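Local structure of multicopper oxidase (Arthrobacter sp. FB24, 3GDC) at residues Y119-T124 / G148-E153; G61-P66 / N170-D175; S184-G187 / H191-D194. The protein probably couples one-electron oxidation of phenolic or related substrates to the reduction of dioxygen to water at bound copper ions, as laccases do. One frame throughout, in Å; residues are numbered along the deposited sequence.

Segment 61-66, after strand 52-59, opens contact 2. Contact 1 opens and closes inside that long loop: 119-124, at the end of strand 116-122, meets 148-153 on strand 147-153, both in the first cupredoxin-like domain. Contact 2 then closes at 170-175, on strand 163-172, joining the first domain to the second. Contact 3 follows in series and closes a short loop from the end of strand 182-185 to helix 191-194. Contacts 2 and 3 reach the same sheet through the neighbouring strands 163-172 and 182-185; their centres are about 12 Å apart and they touch, with Y172 OH 2.6 Å from G187 O. Contacts 1 and 3 lie on opposite sides of the chain's centre.

Contact 1 (Y119-T124 / G148-E153); sequences YEFDAT and GGFIVE
F121 and F150 meet inside the first beta sandwich of this multicopper oxidase, a cupredoxin-like domain, where strands 116-122 and 147-153 face each other without sharing a backbone hydrogen bond. The two side chains run past one another in opposite directions, each reaching from its own strand. F121 CE1 comes to 4.1 Å from F150 CZ, and the ring planes make an angle of about 60°, so the meeting is oblique rather than a flat overlap. A torsion explains this approach: CG of F150 lies anti to its backbone N (chi1 168°), sending CZ across to the other strand. F92 makes an edge-to-face contact with each of these rings, and L76 of strand 75-82 touches both as well, so the pair belongs to a larger apolar cluster. The F150 side chain lies about 10 Å from a bound copper ion.

Further along, the pairing passes from rings to small aliphatic groups. A123, at the centre of an inverse gamma turn just after strand 116-122, has its backbone bonded to G73 and D74, which tethers the turn to the residues just before strand 75-82 of the same chain. The CA atoms of A123 and V152 are 6.3 Å apart, the nearest CA pair across the contact, and no hydrogen bond crosses here. V152 CG1 lies 3.7 Å from A123 O. The A123 methyl CB also touches both branches of the valine, V152 CG1 at 3.8 Å and V152 CG2 at 4.1 Å.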
ATOM      1  N   TYR A 119     -11.577 -30.658   4.286  1.00 19.44           N
ATOM      2  CA  TYR A 119     -11.481 -29.731   3.162  1.00 19.18           C
ATOM      3  C   TYR A 119     -10.725 -30.419   2.045  1.00 19.74           C
ATOM      4  O   TYR A 119      -9.671 -31.003   2.284  1.00 19.77           O
ATOM      5  CB  TYR A 119     -10.771 -28.426   3.566  1.00 18.74           C
ATOM      6  CG  TYR A 119     -11.519 -27.666   4.629  1.00 17.96           C
ATOM      7  CD1 TYR A 119     -12.561 -26.799   4.287  1.00 16.26           C
ATOM      8  CD2 TYR A 119     -11.187 -27.812   5.979  1.00 16.68           C
ATOM      9  CE1 TYR A 119     -13.265 -26.108   5.270  1.00 16.48           C
ATOM     10  CE2 TYR A 119     -11.873 -27.124   6.966  1.00 15.54           C
ATOM     11  CZ  TYR A 119     -12.909 -26.269   6.601  1.00 16.75           C
ATOM     12  OH  TYR A 119     -13.601 -25.586   7.570  1.00 18.60           O
ATOM     13  N   GLU A 120     -11.278 -30.351   0.837  1.00 19.90           N
ATOM     14  CA  GLU A 120     -10.690 -30.962  -0.352  1.00 21.64           C
ATOM     15  C   GLU A 120     -10.671 -29.976  -1.511  1.00 20.99           C
ATOM     16  O   GLU A 120     -11.675 -29.325  -1.793  1.00 20.83           O
ATOM     17  CB  GLU A 120     -11.490 -32.208  -0.762  1.00 21.81           C
ATOM     18  CG  GLU A 120     -11.766 -33.185   0.379  1.00 24.29           C
ATOM     19  CD  GLU A 120     -12.479 -34.452  -0.076  1.00 25.71           C
ATOM     20  OE1 GLU A 120     -12.577 -34.687  -1.306  1.00 30.71           O
ATOM     21  OE2 GLU A 120     -12.929 -35.223   0.807  1.00 31.46           O
ATOM     22  N   PHE A 121      -9.519 -29.870  -2.168  1.00 20.40           N
ATOM     23  CA  PHE A 121      -9.341 -29.043  -3.353  1.00 20.39           C
ATOM     24  C   PHE A 121      -8.012 -29.389  -4.011  1.00 20.12           C
ATOM     25  O   PHE A 121      -7.204 -30.134  -3.456  1.00 19.79           O
ATOM     26  CB  PHE A 121      -9.414 -27.534  -3.023  1.00 20.67           C
ATOM     27  CG  PHE A 121      -8.709 -27.154  -1.747  1.00 21.23           C
ATOM     28  CD1 PHE A 121      -7.321 -27.051  -1.699  1.00 22.37           C
ATOM     29  CD2 PHE A 121      -9.436 -26.901  -0.598  1.00 22.43           C
ATOM     30  CE1 PHE A 121      -6.672 -26.697  -0.512  1.00 21.96           C
ATOM     31  CE2 PHE A 121      -8.791 -26.561   0.595  1.00 22.88           C
ATOM     32  CZ  PHE A 121      -7.407 -26.463   0.627  1.00 21.66           C
ATOM     33  N   ASP A 122      -7.788 -28.850  -5.201  1.00 20.38           N
ATOM     34  CA  ASP A 122      -6.513 -29.020  -5.872  1.00 20.77           C
ATOM     35  C   ASP A 122      -5.571 -27.876  -5.497  1.00 20.39           C
ATOM     36  O   ASP A 122      -6.028 -26.799  -5.126  1.00 20.92           O
ATOM     37  CB  ASP A 122      -6.710 -29.106  -7.379  1.00 21.46           C
ATOM     38  CG  ASP A 122      -7.412 -30.398  -7.798  1.00 24.25           C
ATOM     39  OD1 ASP A 122      -7.269 -31.416  -7.090  1.00 26.74           O
ATOM     40  OD2 ASP A 122      -8.102 -30.392  -8.839  1.00 28.80           O
ATOM     41  N   ALA A 123      -4.269 -28.126  -5.562  1.00 19.70           N
ATOM     42  CA  ALA A 123      -3.272 -27.095  -5.250  1.00 19.42           C
ATOM     43  C   ALA A 123      -3.159 -26.150  -6.449  1.00 19.54           C
ATOM     44  O   ALA A 123      -2.380 -26.386  -7.380  1.00 19.51           O
ATOM     45  CB  ALA A 123      -1.921 -27.730  -4.910  1.00 19.41           C
ATOM     46  N   THR A 124      -3.983 -25.103  -6.440  1.00 19.53           N
ATOM     47  CA  THR A 124      -4.033 -24.140  -7.540  1.00 20.33           C
ATOM     48  C   THR A 124      -4.484 -22.773  -7.030  1.00 19.60           C
ATOM     49  O   THR A 124      -5.278 -22.709  -6.093  1.00 19.90           O
ATOM     50  CB  THR A 124      -5.066 -24.536  -8.623  1.00 21.03           C
ATOM     51  OG1 THR A 124      -5.294 -25.947  -8.600  1.00 25.89           O
ATOM     52  CG2 THR A 124      -4.570 -24.112  -9.986  1.00 19.43           C
ATOM     53  N   GLY A 148      -2.173 -19.724   8.986  1.00 12.61           N
ATOM     54  CA  GLY A 148      -0.889 -20.326   8.616  1.00 12.44           C
ATOM     55  C   GLY A 148      -0.655 -20.123   7.144  1.00 12.86           C
ATOM     56  O   GLY A 148      -1.543 -19.631   6.422  1.00 12.90           O
ATOM     57  N   GLY A 149       0.541 -20.487   6.698  1.00 12.85           N
ATOM     58  CA  GLY A 149       0.935 -20.352   5.315  1.00 13.02           C
ATOM     59  C   GLY A 149       0.518 -21.572   4.504  1.00 13.53           C
ATOM     60  O   GLY A 149       0.396 -22.683   5.040  1.00 13.15           O
ATOM     61  N   PHE A 150       0.349 -21.359   3.207  1.00 13.55           N
ATOM     62  CA  PHE A 150      -0.038 -22.430   2.272  1.00 14.43           C
ATOM     63  C   PHE A 150       0.731 -22.158   0.985  1.00 15.09           C
ATOM     64  O   PHE A 150       0.411 -21.213   0.255  1.00 14.16           O
ATOM     65  CB  PHE A 150      -1.555 -22.393   2.077  1.00 14.99           C
ATOM     66  CG  PHE A 150      -2.070 -23.238   0.934  1.00 16.39           C
ATOM     67  CD1 PHE A 150      -1.525 -24.497   0.659  1.00 19.37           C
ATOM     68  CD2 PHE A 150      -3.130 -22.770   0.149  1.00 18.46           C
ATOM     69  CE1 PHE A 150      -2.023 -25.278  -0.400  1.00 19.22           C
ATOM     70  CE2 PHE A 150      -3.640 -23.536  -0.903  1.00 18.49           C
ATOM     71  CZ  PHE A 150      -3.076 -24.796  -1.179  1.00 19.20           C
ATOM     72  N   ILE A 151       1.767 -22.962   0.734  1.00 14.89           N
ATOM     73  CA  ILE A 151       2.722 -22.734  -0.354  1.00 16.04           C
ATOM     74  C   ILE A 151       2.497 -23.766  -1.453  1.00 16.44           C
ATOM     75  O   ILE A 151       2.511 -24.952  -1.178  1.00 16.50           O
ATOM     76  CB  ILE A 151       4.183 -22.890   0.156  1.00 15.99           C
ATOM     77  CG1 ILE A 151       4.418 -22.045   1.427  1.00 18.54           C
ATOM     78  CG2 ILE A 151       5.210 -22.654  -0.962  1.00 16.10           C
ATOM     79  CD1 ILE A 151       4.135 -20.563   1.285  1.00 18.56           C
ATOM     80  N   VAL A 152       2.277 -23.302  -2.679  1.00 16.84           N
ATOM     81  CA  VAL A 152       2.080 -24.181  -3.838  1.00 17.20           C
ATOM     82  C   VAL A 152       3.193 -23.916  -4.850  1.00 18.30           C
ATOM     83  O   VAL A 152       3.228 -22.858  -5.494  1.00 18.53           O
ATOM     84  CB  VAL A 152       0.700 -23.980  -4.494  1.00 16.53           C
ATOM     85  CG1 VAL A 152       0.532 -24.891  -5.728  1.00 16.20           C
ATOM     86  CG2 VAL A 152      -0.430 -24.225  -3.505  1.00 16.75           C
ATOM     87  N   GLU A 153       4.115 -24.870  -4.953  1.00 19.76           N
ATOM     88  CA  GLU A 153       5.248 -24.786  -5.864  1.00 21.85           C
ATOM     89  C   GLU A 153       4.806 -24.967  -7.321  1.00 22.77           C
ATOM     90  O   GLU A 153       4.075 -25.912  -7.632  1.00 22.59           O
ATOM     91  CB  GLU A 153       6.287 -25.850  -5.500  1.00 22.23           C
ATOM     92  CG  GLU A 153       7.645 -25.669  -6.188  1.00 25.66           C
ATOM     93  CD  GLU A 153       8.575 -24.742  -5.411  1.00 30.93           C
ATOM     94  OE1 GLU A 153       9.596 -25.228  -4.874  1.00 34.76           O
ATOM     95  OE2 GLU A 153       8.287 -23.531  -5.321  1.00 33.59           O
TER

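Contact 2 (G61-P66 / N170-D175); sequences GRIPGP and NGYNTD. With CA (calcium ion), chain H.
I63 CG2 and Y172 OH form the nearest approach between these segments, at 3.7 Å. The isoleucine carries this methyl anti to its backbone N, while CG1 takes the position anti to the carbonyl carbon (chi1 -60°); CG2 is therefore the branch presented to the tyrosine. The side chains of I63 and Y172 slide past each other in opposite directions, and N170 crosses I63 at about a right angle, its amide end lying beside the same methyl. No hydrogen bond joins the two segments. The polar end of Y172 is instead satisfied by G187 O, a hydrogen bond that fixes the hydroxyl next to I63.

Around this first shell, I63 is packed by F46, S58 and Y147, and Y172 touches I48. Segment 61-66 belongs to the first cupredoxin-like part of the enzyme and 170-175 to the second, so the methyl-to-hydroxyl meeting lies where the two parts join, as in multidomain copper oxidases built from repeated cupredoxin folds. The loop carries a cis peptide bond before P64. R62 NH1 also bonds G65 O at 2.9 Å, but it stands 55° out of the carbonyl plane. R62 NH2 makes a salt bridge to D19.

Strand 163-172 is paired with its neighbour by backbone bonds from N170 to S184 and from Y172 to E181 and F182. Beyond its end the chain enters a calcium site. N173 OD1 binds the calcium ion at 2.4 Å and D175 OD1 at 2.5 Å. G176 O, both OD1 and O of D179, and both carboxylate oxygens of E181 complete the shell of seven oxygen atoms.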
ATOM      1  N   GLY A  61      -1.487 -26.320  17.888  1.00 17.22           N
ATOM      2  CA  GLY A  61      -0.772 -25.819  19.070  1.00 17.53           C
ATOM      3  C   GLY A  61       0.412 -24.919  18.780  1.00 17.41           C
ATOM      4  O   GLY A  61       1.329 -24.811  19.601  1.00 17.79           O
ATOM      5  N   ARG A  62       0.403 -24.280  17.614  1.00 17.13           N
ATOM      6  CA  ARG A  62       1.447 -23.317  17.255  1.00 16.42           C
ATOM      7  C   ARG A  62       0.826 -22.121  16.545  1.00 16.28           C
ATOM      8  O   ARG A  62      -0.193 -22.253  15.847  1.00 15.40           O
ATOM      9  CB  ARG A  62       2.506 -23.967  16.352  1.00 17.34           C
ATOM     10  CG  ARG A  62       1.926 -24.632  15.111  1.00 18.26           C
ATOM     11  CD  ARG A  62       2.608 -24.076  13.854  1.00 24.31           C
ATOM     12  NE  ARG A  62       3.706 -24.902  13.466  1.00 24.36           N
ATOM     13  CZ  ARG A  62       4.477 -24.739  12.398  1.00 21.53           C
ATOM     14  NH1 ARG A  62       4.325 -23.727  11.538  1.00 18.93           N
ATOM     15  NH2 ARG A  62       5.437 -25.613  12.222  1.00 19.74           N
ATOM     16  N   ILE A  63       1.442 -20.955  16.744  1.00 15.35           N
ATOM     17  CA  ILE A  63       1.082 -19.727  16.049  1.00 15.23           C
ATOM     18  C   ILE A  63       2.361 -19.166  15.433  1.00 15.15           C
ATOM     19  O   ILE A  63       3.305 -18.898  16.170  1.00 16.10           O
ATOM     20  CB  ILE A  63       0.503 -18.659  17.032  1.00 15.20           C
ATOM     21  CG1 ILE A  63      -0.748 -19.179  17.740  1.00 14.76           C
ATOM     22  CG2 ILE A  63       0.184 -17.391  16.275  1.00 14.12           C
ATOM     23  CD1 ILE A  63      -1.279 -18.240  18.818  1.00 15.53           C
ATOM     24  N   PRO A  64       2.423 -19.020  14.087  1.00 15.05           N
ATOM     25  CA  PRO A  64       1.406 -19.396  13.097  1.00 14.52           C
ATOM     26  C   PRO A  64       1.204 -20.911  13.073  1.00 14.37           C
ATOM     27  O   PRO A  64       2.065 -21.658  13.568  1.00 13.85           O
ATOM     28  CB  PRO A  64       2.025 -18.944  11.759  1.00 15.25           C
ATOM     29  CG  PRO A  64       3.532 -18.955  12.030  1.00 14.89           C
ATOM     30  CD  PRO A  64       3.617 -18.445  13.441  1.00 15.42           C
ATOM     31  N   GLY A  65       0.099 -21.340  12.463  1.00 13.59           N
ATOM     32  CA  GLY A  65      -0.201 -22.752  12.242  1.00 13.84           C
ATOM     33  C   GLY A  65       0.771 -23.393  11.261  1.00 13.97           C
ATOM     34  O   GLY A  65       1.710 -22.748  10.790  1.00 14.69           O
ATOM     35  N   PRO A  66       0.593 -24.695  10.989  1.00 14.40           N
ATOM     36  CA  PRO A  66       1.459 -25.400  10.044  1.00 14.41           C
ATOM     37  C   PRO A  66       1.606 -24.655   8.719  1.00 14.12           C
ATOM     38  O   PRO A  66       0.622 -24.113   8.191  1.00 14.53           O
ATOM     39  CB  PRO A  66       0.725 -26.726   9.819  1.00 14.42           C
ATOM     40  CG  PRO A  66      -0.037 -26.940  11.083  1.00 15.13           C
ATOM     41  CD  PRO A  66      -0.418 -25.582  11.597  1.00 13.87           C
ATOM     42  N   ASN A 170       2.622 -11.040  12.341  1.00 14.39           N
ATOM     43  CA  ASN A 170       1.369 -10.939  13.078  1.00 14.55           C
ATOM     44  C   ASN A 170       1.414  -9.896  14.194  1.00 15.40           C
ATOM     45  O   ASN A 170       2.416  -9.185  14.365  1.00 15.72           O
ATOM     46  CB  ASN A 170       0.974 -12.307  13.670  1.00 14.46           C
ATOM     47  CG  ASN A 170       1.918 -12.758  14.789  1.00 14.02           C
ATOM     48  OD1 ASN A 170       2.850 -12.038  15.140  1.00 15.53           O
ATOM     49  ND2 ASN A 170       1.673 -13.940  15.355  1.00 14.81           N
ATOM     50  N   GLY A 171       0.315  -9.828  14.938  1.00 15.74           N
ATOM     51  CA  GLY A 171       0.188  -8.925  16.075  1.00 16.54           C
ATOM     52  C   GLY A 171      -0.542  -9.637  17.187  1.00 16.81           C
ATOM     53  O   GLY A 171      -1.298 -10.588  16.947  1.00 16.66           O
ATOM     54  N   TYR A 172      -0.319  -9.171  18.412  1.00 16.87           N
ATOM     55  CA  TYR A 172      -0.982  -9.728  19.577  1.00 17.21           C
ATOM     56  C   TYR A 172      -1.731  -8.640  20.313  1.00 17.91           C
ATOM     57  O   TYR A 172      -1.133  -7.664  20.766  1.00 16.68           O
ATOM     58  CB  TYR A 172       0.018 -10.403  20.518  1.00 18.00           C
ATOM     59  CG  TYR A 172       0.652 -11.638  19.915  1.00 17.99           C
ATOM     60  CD1 TYR A 172      -0.088 -12.815  19.760  1.00 18.62           C
ATOM     61  CD2 TYR A 172       1.970 -11.617  19.470  1.00 18.70           C
ATOM     62  CE1 TYR A 172       0.478 -13.950  19.192  1.00 18.05           C
ATOM     63  CE2 TYR A 172       2.554 -12.749  18.897  1.00 17.89           C
ATOM     64  CZ  TYR A 172       1.789 -13.913  18.764  1.00 18.22           C
ATOM     65  OH  TYR A 172       2.324 -15.035  18.194  1.00 17.61           O
ATOM     66  N   ASN A 173      -3.046  -8.822  20.377  1.00 18.18           N
ATOM     67  CA  ASN A 173      -3.946  -7.959  21.120  1.00 19.32           C
ATOM     68  C   ASN A 173      -4.172  -8.600  22.485  1.00 19.99           C
ATOM     69  O   ASN A 173      -4.959  -9.546  22.628  1.00 20.39           O
ATOM     70  CB  ASN A 173      -5.258  -7.795  20.340  1.00 19.08           C
ATOM     71  CG  ASN A 173      -6.251  -6.869  21.030  1.00 20.38           C
ATOM     72  OD1 ASN A 173      -6.010  -6.384  22.143  1.00 19.03           O
ATOM     73  ND2 ASN A 173      -7.372  -6.617  20.367  1.00 21.26           N
ATOM     74  N   THR A 174      -3.452  -8.102  23.484  1.00 21.12           N
ATOM     75  CA  THR A 174      -3.431  -8.739  24.798  1.00 22.88           C
ATOM     76  C   THR A 174      -4.425  -8.139  25.805  1.00 24.17           C
ATOM     77  O   THR A 174      -4.812  -8.814  26.756  1.00 24.94           O
ATOM     78  CB  THR A 174      -2.015  -8.724  25.406  1.00 23.05           C
ATOM     79  OG1 THR A 174      -1.611  -7.370  25.622  1.00 23.08           O
ATOM     80  CG2 THR A 174      -1.009  -9.389  24.460  1.00 23.28           C
ATOM     81  N   ASP A 175      -4.836  -6.888  25.607  1.00 25.67           N
ATOM     82  CA  ASP A 175      -5.641  -6.191  26.621  1.00 27.34           C
ATOM     83  C   ASP A 175      -7.024  -5.750  26.136  1.00 28.09           C
ATOM     84  O   ASP A 175      -7.668  -4.903  26.760  1.00 28.40           O
ATOM     85  CB  ASP A 175      -4.862  -4.998  27.220  1.00 27.60           C
ATOM     86  CG  ASP A 175      -4.520  -3.914  26.187  1.00 29.13           C
ATOM     87  OD1 ASP A 175      -5.223  -3.780  25.156  1.00 30.46           O
ATOM     88  OD2 ASP A 175      -3.535  -3.172  26.423  1.00 31.04           O
TER
HETATM   89 CA    CA H 401      -5.285  -4.146  22.721  1.00 24.63          CA

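Contact 3 (S184-G187 / H191-D194); sequences SVNG and HFMD
F192 and V185 meet across a short turn linking edge strand 182-185 of the second sandwich to helix 191-194. From CB, the phenylalanine sets CG anti to its own carbonyl carbon (chi1 -62°), and the two side chains cross at about a right angle. CD2 of F192 is the first ring atom to touch the other segment, 3.8 Å from V185 CG1. One step further out, F192 CE2 lies 3.4 Å from V185 O, and the carbonyl oxygen is at the ring edge, near its plane. N186 CB approaches that edge too, 4.2 Å from F192 CE2. Over one face of the ring stands the neighbouring H191: its CD2 lies 3.6 Å above the F192 plane, over the ring centre, and the imidazole points its CD2 edge at the phenyl face, the planes nearly perpendicular, a T-shaped (edge-to-face) arrangement.

Replacing F192 by an alanine takes away the ring that V185 and N186 meet, which would probably leave a gap beside V185 CG1 and the H191 imidazole without the face it stands over.

N186 is itself placed by the neighbouring strand, its OD1 accepting from V168 N and its ND2 bonding to V166 O. N186 lies inside an ST motif opened by S184: G187 N donates to S184 OG at 3.0 Å, with an N-H...O angle of 135°.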
ATOM      1  N   SER A 184       5.129  -9.651  15.848  1.00 14.62           N
ATOM      2  CA  SER A 184       6.168 -10.652  15.678  1.00 14.76           C
ATOM      3  C   SER A 184       6.309 -11.072  14.226  1.00 14.93           C
ATOM      4  O   SER A 184       5.448 -10.774  13.403  1.00 14.01           O
ATOM      5  CB  SER A 184       5.911 -11.879  16.575  1.00 15.32           C
ATOM      6  OG  SER A 184       5.141 -12.886  15.925  1.00 14.99           O
ATOM      7  N   VAL A 185       7.434 -11.717  13.933  1.00 15.15           N
ATOM      8  CA  VAL A 185       7.522 -12.598  12.780  1.00 15.69           C
ATOM      9  C   VAL A 185       7.667 -14.029  13.294  1.00 15.25           C
ATOM     10  O   VAL A 185       8.554 -14.337  14.098  1.00 15.12           O
ATOM     11  CB  VAL A 185       8.632 -12.194  11.773  1.00 16.46           C
ATOM     12  CG1 VAL A 185       9.953 -11.837  12.470  1.00 17.99           C
ATOM     13  CG2 VAL A 185       8.858 -13.312  10.747  1.00 17.89           C
ATOM     14  N   ASN A 186       6.762 -14.899  12.853  1.00 14.85           N
ATOM     15  CA  ASN A 186       6.777 -16.306  13.269  1.00 14.33           C
ATOM     16  C   ASN A 186       6.501 -16.632  14.737  1.00 14.84           C
ATOM     17  O   ASN A 186       6.852 -17.703  15.216  1.00 14.70           O
ATOM     18  CB  ASN A 186       8.039 -17.014  12.735  1.00 14.80           C
ATOM     19  CG  ASN A 186       7.980 -17.219  11.244  1.00 14.81           C
ATOM     20  OD1 ASN A 186       6.943 -16.962  10.623  1.00 15.20           O
ATOM     21  ND2 ASN A 186       9.079 -17.685  10.652  1.00 16.92           N
ATOM     22  N   GLY A 187       5.849 -15.712  15.444  1.00 15.18           N
ATOM     23  CA  GLY A 187       5.208 -16.052  16.703  1.00 15.55           C
ATOM     24  C   GLY A 187       5.655 -15.335  17.957  1.00 15.96           C
ATOM     25  O   GLY A 187       4.834 -15.113  18.848  1.00 15.80           O
ATOM     26  N   HIS A 191      12.276 -12.522  18.841  1.00 15.86           N
ATOM     27  CA  HIS A 191      12.996 -13.803  18.808  1.00 15.75           C
ATOM     28  C   HIS A 191      14.260 -13.760  17.943  1.00 15.69           C
ATOM     29  O   HIS A 191      15.319 -14.283  18.350  1.00 15.94           O
ATOM     30  CB  HIS A 191      12.070 -14.948  18.368  1.00 14.85           C
ATOM     31  CG  HIS A 191      12.782 -16.243  18.116  1.00 16.20           C
ATOM     32  ND1 HIS A 191      13.071 -17.142  19.121  1.00 15.74           N
ATOM     33  CD2 HIS A 191      13.259 -16.790  16.972  1.00 15.32           C
ATOM     34  CE1 HIS A 191      13.697 -18.187  18.605  1.00 17.40           C
ATOM     35  NE2 HIS A 191      13.817 -18.000  17.303  1.00 16.73           N
ATOM     36  N   PHE A 192      14.162 -13.150  16.761  1.00 15.11           N
ATOM     37  CA  PHE A 192      15.287 -13.145  15.818  1.00 15.90           C
ATOM     38  C   PHE A 192      16.345 -12.073  16.139  1.00 15.87           C
ATOM     39  O   PHE A 192      17.356 -11.955  15.446  1.00 15.69           O
ATOM     40  CB  PHE A 192      14.794 -13.075  14.363  1.00 15.76           C
ATOM     41  CG  PHE A 192      13.962 -14.266  13.959  1.00 15.16           C
ATOM     42  CD1 PHE A 192      14.567 -15.513  13.744  1.00 14.83           C
ATOM     43  CD2 PHE A 192      12.579 -14.159  13.835  1.00 16.57           C
ATOM     44  CE1 PHE A 192      13.808 -16.636  13.381  1.00 14.86           C
ATOM     45  CE2 PHE A 192      11.798 -15.283  13.463  1.00 17.08           C
ATOM     46  CZ  PHE A 192      12.421 -16.523  13.240  1.00 16.29           C
ATOM     47  N   MET A 193      16.109 -11.320  17.207  1.00 16.88           N
ATOM     48  CA  MET A 193      17.165 -10.479  17.794  1.00 19.07           C
ATOM     49  C   MET A 193      18.127 -11.380  18.554  1.00 19.70           C
ATOM     50  O   MET A 193      19.351 -11.223  18.460  1.00 20.25           O
ATOM     51  CB  MET A 193      16.595  -9.427  18.745  1.00 19.35           C
ATOM     52  CG  MET A 193      15.692  -8.374  18.106  1.00 22.49           C
ATOM     53  SD  MET A 193      16.578  -7.270  16.991  1.00 28.33           S
ATOM     54  CE  MET A 193      17.510  -6.270  18.174  1.00 28.00           C
ATOM     55  N   ASP A 194      17.562 -12.328  19.296  1.00 19.77           N
ATOM     56  CA  ASP A 194      18.348 -13.241  20.139  1.00 20.61           C
ATOM     57  C   ASP A 194      18.869 -14.437  19.378  1.00 20.18           C
ATOM     58  O   ASP A 194      19.923 -14.995  19.726  1.00 20.07           O
ATOM     59  CB  ASP A 194      17.514 -13.712  21.329  1.00 21.26           C
ATOM     60  CG  ASP A 194      17.210 -12.594  22.289  1.00 24.29           C
ATOM     61  OD1 ASP A 194      18.034 -11.655  22.380  1.00 26.18           O
ATOM     62  OD2 ASP A 194      16.155 -12.649  22.959  1.00 26.88           O
TER